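Local coordinates for putative lipoprotein (Parabacteroides distasonis, PDB 4FVS) that is of unknown function but, as an exported relative of the LolA and LolB lipoprotein carriers, probably binds lipid or another hydrophobic ligand, at residues A[9-19]-A[30-38]. Residues are numbered along the deposited sequence; the frame is centred on the assembly and turned at random.
Sequences PQTEGTVWVRK and VMSYQVDEV
The antiparallel beta hairpin of strands 15-22 and 27-41, part of the curved beta framework of this LolA/LolB-related fold, is zipped here by reciprocal backbone bonds between Trp16 and Tyr33 and between Arg18 and Met31 (a selenomethionine). Trp16, Arg18, Met31 and Tyr33 face the buried side. The broad indole suits its place because Tyr33 CB rests over its six-membered ring, 3.3 Å from the ring centroid, while Pro9 CG sits against the opposite face, toward the rim. The five-membered ring of Trp16 and the Tyr33 ring are nearly parallel (5°) but slid so far that they barely overlap; Trp16 CZ3 meets Val35 CG2 at 3.7 Å. A chi1 of 65° sets Trp16 CG between backbone N and carbonyl carbon, and the indole lies across Tyr33 CB. Replacing Trp16 by alanine would probably open a gap between Pro9 CG and Tyr33 CB and leave Val35 CG2 without its indole neighbour. In the type II turn from Thr11 to Thr14, Gly13 takes the positive phi, where a CB would jam against Glu12 O; Gly13 N donates to Val35 O at 2.9 Å. Strand 205-214 flanks the hairpin: Arg18 NH2 donates to Thr209 OG1, whereas Tyr33 OH is hydrogen-bonded to Tyr53 OH. Thr14 OG1 reaches Thr11 O at 2.9 Å from above the carbonyl plane.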
loop_
_atom_site.group_PDB
_atom_site.type_symbol
_atom_site.label_atom_id
_atom_site.label_comp_id
_atom_site.label_asym_id
_atom_site.label_seq_id
_atom_site.Cartn_x
_atom_site.Cartn_y
_atom_site.Cartn_z
ATOM N N PRO A 9 -7.685 -4.584 7.551
ATOM C CA PRO A 9 -8.678 -4.623 8.640
ATOM C C PRO A 9 -10.074 -4.889 8.085
ATOM O O PRO A 9 -10.401 -4.408 6.999
ATOM C CB PRO A 9 -8.556 -3.238 9.270
ATOM C CG PRO A 9 -7.198 -2.813 8.950
ATOM C CD PRO A 9 -6.979 -3.289 7.554
ATOM N N GLN A 10 -10.866 -5.704 8.779
ATOM C CA GLN A 10 -12.176 -6.091 8.274
ATOM C C GLN A 10 -13.293 -5.886 9.325
ATOM O O GLN A 10 -14.388 -6.436 9.157
ATOM C CB GLN A 10 -12.132 -7.567 7.808
ATOM C CG GLN A 10 -11.562 -8.543 8.851
ATOM C CD GLN A 10 -11.604 -9.995 8.446
ATOM O OE1 GLN A 10 -12.002 -10.379 7.343
ATOM N NE2 GLN A 10 -11.198 -10.850 9.357
ATOM N N THR A 11 -13.024 -5.095 10.384
ATOM C CA THR A 11 -14.015 -4.815 11.425
ATOM C C THR A 11 -14.445 -3.361 11.311
ATOM O O THR A 11 -13.595 -2.477 11.321
ATOM C CB THR A 11 -13.476 -5.157 12.813
ATOM O OG1 THR A 11 -13.137 -6.542 12.842
ATOM C CG2 THR A 11 -14.482 -4.845 13.924
ATOM N N GLU A 12 -15.768 -3.124 11.211
ATOM C CA GLU A 12 -16.363 -1.796 11.066
ATOM C C GLU A 12 -15.976 -0.909 12.256
ATOM O O GLU A 12 -16.085 -1.336 13.406
ATOM C CB GLU A 12 -17.888 -1.915 10.928
ATOM C CG GLU A 12 -18.566 -0.720 10.267
ATOM C CD GLU A 12 -20.039 -0.891 9.933
ATOM O OE1 GLU A 12 -20.379 -1.833 9.178
ATOM O OE2 GLU A 12 -20.846 -0.038 10.370
ATOM N N GLY A 13 -15.461 0.280 11.950
ATOM C CA GLY A 13 -15.042 1.260 12.949
ATOM C C GLY A 13 -13.598 1.169 13.413
ATOM O O GLY A 13 -13.152 2.007 14.211
ATOM N N THR A 14 -12.857 0.147 12.930
ATOM C CA THR A 14 -11.452 -0.045 13.276
ATOM C C THR A 14 -10.673 1.113 12.697
ATOM O O THR A 14 -10.902 1.499 11.552
ATOM C CB THR A 14 -10.964 -1.407 12.778
ATOM O OG1 THR A 14 -11.651 -2.415 13.512
ATOM C CG2 THR A 14 -9.465 -1.603 12.930
ATOM N N VAL A 15 -9.796 1.700 13.509
ATOM C CA VAL A 15 -8.934 2.807 13.113
ATOM C C VAL A 15 -7.466 2.368 13.219
ATOM O O VAL A 15 -7.120 1.534 14.058
ATOM C CB VAL A 15 -9.201 4.110 13.927
ATOM C CG1 VAL A 15 -10.548 4.729 13.583
ATOM C CG2 VAL A 15 -9.074 3.882 15.427
ATOM N N TRP A 16 -6.615 2.911 12.352
ATOM C CA TRP A 16 -5.189 2.641 12.388
ATOM C C TRP A 16 -4.420 3.828 11.826
ATOM O O TRP A 16 -4.986 4.699 11.159
ATOM C CB TRP A 16 -4.787 1.323 11.690
ATOM C CG TRP A 16 -4.987 1.178 10.214
ATOM C CD1 TRP A 16 -4.005 1.096 9.272
ATOM C CD2 TRP A 16 -6.216 0.875 9.539
ATOM N NE1 TRP A 16 -4.551 0.840 8.038
ATOM C CE2 TRP A 16 -5.906 0.677 8.175
ATOM C CE3 TRP A 16 -7.558 0.829 9.937
ATOM C CZ2 TRP A 16 -6.887 0.425 7.211
ATOM C CZ3 TRP A 16 -8.531 0.590 8.976
ATOM C CH2 TRP A 16 -8.193 0.390 7.632
ATOM N N VAL A 17 -3.142 3.914 12.214
ATOM C CA VAL A 17 -2.233 4.978 11.833
ATOM C C VAL A 17 -0.942 4.370 11.383
ATOM O O VAL A 17 -0.338 3.580 12.116
ATOM C CB VAL A 17 -1.978 6.013 12.969
ATOM C CG1 VAL A 17 -1.076 7.158 12.478
ATOM C CG2 VAL A 17 -3.276 6.574 13.521
ATOM N N ARG A 18 -0.518 4.746 10.176
ATOM C CA ARG A 18 0.774 4.428 9.574
ATOM C C ARG A 18 1.506 5.738 9.427
ATOM O O ARG A 18 0.880 6.718 8.992
ATOM C CB ARG A 18 0.631 3.690 8.227
ATOM C CG ARG A 18 0.279 2.220 8.403
ATOM C CD ARG A 18 -0.050 1.484 7.115
ATOM N NE ARG A 18 1.054 1.527 6.156
ATOM C CZ ARG A 18 0.953 2.071 4.950
ATOM N NH1 ARG A 18 -0.200 2.578 4.541
ATOM N NH2 ARG A 18 1.991 2.079 4.133
ATOM N N LYS A 19 2.798 5.793 9.793
ATOM C CA LYS A 19 3.543 7.039 9.656
ATOM C C LYS A 19 4.679 6.848 8.651
ATOM O O LYS A 19 5.318 5.796 8.615
ATOM C CB LYS A 19 4.050 7.547 11.023
ATOM C CG LYS A 19 2.932 8.078 11.908
ATOM C CD LYS A 19 3.445 8.746 13.119
ATOM C CE LYS A 19 2.338 9.281 13.998
ATOM N NZ LYS A 19 2.871 9.818 15.292
ATOM N N VAL A 30 1.600 11.453 8.021
ATOM C CA VAL A 30 0.738 10.680 8.922
ATOM C C VAL A 30 -0.426 10.137 8.068
ATOM O O VAL A 30 -1.071 10.901 7.342
ATOM C CB VAL A 30 0.262 11.498 10.139
ATOM C CG1 VAL A 30 -0.591 10.645 11.073
ATOM C CG2 VAL A 30 1.454 12.096 10.883
HETATM N N MSE A 31 -0.646 8.819 8.104
HETATM C CA MSE A 31 -1.691 8.190 7.307
HETATM C C MSE A 31 -2.700 7.534 8.228
HETATM O O MSE A 31 -2.390 6.502 8.847
HETATM C CB MSE A 31 -1.071 7.206 6.335
HETATM C CG MSE A 31 -0.106 7.903 5.380
HETATM SE SE MSE A 31 1.037 6.776 4.346
HETATM C CE MSE A 31 2.213 6.130 5.843
ATOM N N SER A 32 -3.892 8.180 8.361
ATOM C CA SER A 32 -4.952 7.720 9.239
ATOM C C SER A 32 -6.054 7.059 8.449
ATOM O O SER A 32 -6.516 7.609 7.448
ATOM C CB SER A 32 -5.503 8.872 10.053
ATOM O OG SER A 32 -4.434 9.498 10.737
ATOM N N TYR A 33 -6.471 5.872 8.895
ATOM C CA TYR A 33 -7.492 5.082 8.222
ATOM C C TYR A 33 -8.594 4.662 9.151
ATOM O O TYR A 33 -8.412 4.649 10.370
ATOM C CB TYR A 33 -6.886 3.805 7.625
ATOM C CG TYR A 33 -5.808 3.961 6.583
ATOM C CD1 TYR A 33 -4.494 4.244 6.948
ATOM C CD2 TYR A 33 -6.057 3.656 5.249
ATOM C CE1 TYR A 33 -3.478 4.337 5.989
ATOM C CE2 TYR A 33 -5.050 3.738 4.284
ATOM C CZ TYR A 33 -3.757 4.060 4.663
ATOM O OH TYR A 33 -2.773 4.107 3.712
ATOM N N GLN A 34 -9.726 4.258 8.562
ATOM C CA GLN A 34 -10.869 3.744 9.289
ATOM C C GLN A 34 -11.772 2.879 8.399
ATOM O O GLN A 34 -12.164 3.321 7.325
ATOM C CB GLN A 34 -11.693 4.870 9.905
ATOM C CG GLN A 34 -12.781 4.288 10.794
ATOM C CD GLN A 34 -13.703 5.313 11.338
ATOM O OE1 GLN A 34 -14.077 6.272 10.654
ATOM N NE2 GLN A 34 -14.148 5.074 12.556
ATOM N N VAL A 35 -12.139 1.675 8.871
ATOM C CA VAL A 35 -13.075 0.795 8.166
ATOM C C VAL A 35 -14.475 1.422 8.253
ATOM O O VAL A 35 -15.040 1.509 9.342
ATOM C CB VAL A 35 -13.065 -0.655 8.703
ATOM C CG1 VAL A 35 -14.114 -1.505 7.998
ATOM C CG2 VAL A 35 -11.682 -1.281 8.578
ATOM N N ASP A 36 -15.001 1.884 7.118
ATOM C CA ASP A 36 -16.305 2.522 7.058
ATOM C C ASP A 36 -17.411 1.466 6.879
ATOM O O ASP A 36 -18.375 1.491 7.638
ATOM C CB ASP A 36 -16.341 3.572 5.932
ATOM C CG ASP A 36 -17.452 4.614 6.021
ATOM O OD1 ASP A 36 -18.326 4.495 6.923
ATOM O OD2 ASP A 36 -17.444 5.555 5.199
ATOM N N GLU A 37 -17.272 0.538 5.907
ATOM C CA GLU A 37 -18.270 -0.509 5.656
ATOM C C GLU A 37 -17.628 -1.877 5.364
ATOM O O GLU A 37 -16.601 -1.957 4.699
ATOM C CB GLU A 37 -19.211 -0.132 4.490
ATOM C CG GLU A 37 -20.223 0.970 4.791
ATOM C CD GLU A 37 -21.201 0.747 5.936
ATOM O OE1 GLU A 37 -21.670 -0.402 6.115
ATOM O OE2 GLU A 37 -21.522 1.736 6.635
ATOM N N VAL A 38 -18.257 -2.947 5.887
ATOM C CA VAL A 38 -17.878 -4.347 5.696
ATOM C C VAL A 38 -19.114 -5.086 5.161
ATOM O O VAL A 38 -20.204 -4.971 5.745
ATOM C CB VAL A 38 -17.310 -5.015 6.981
ATOM C CG1 VAL A 38 -16.815 -6.429 6.693
ATOM C CG2 VAL A 38 -16.192 -4.192 7.593
#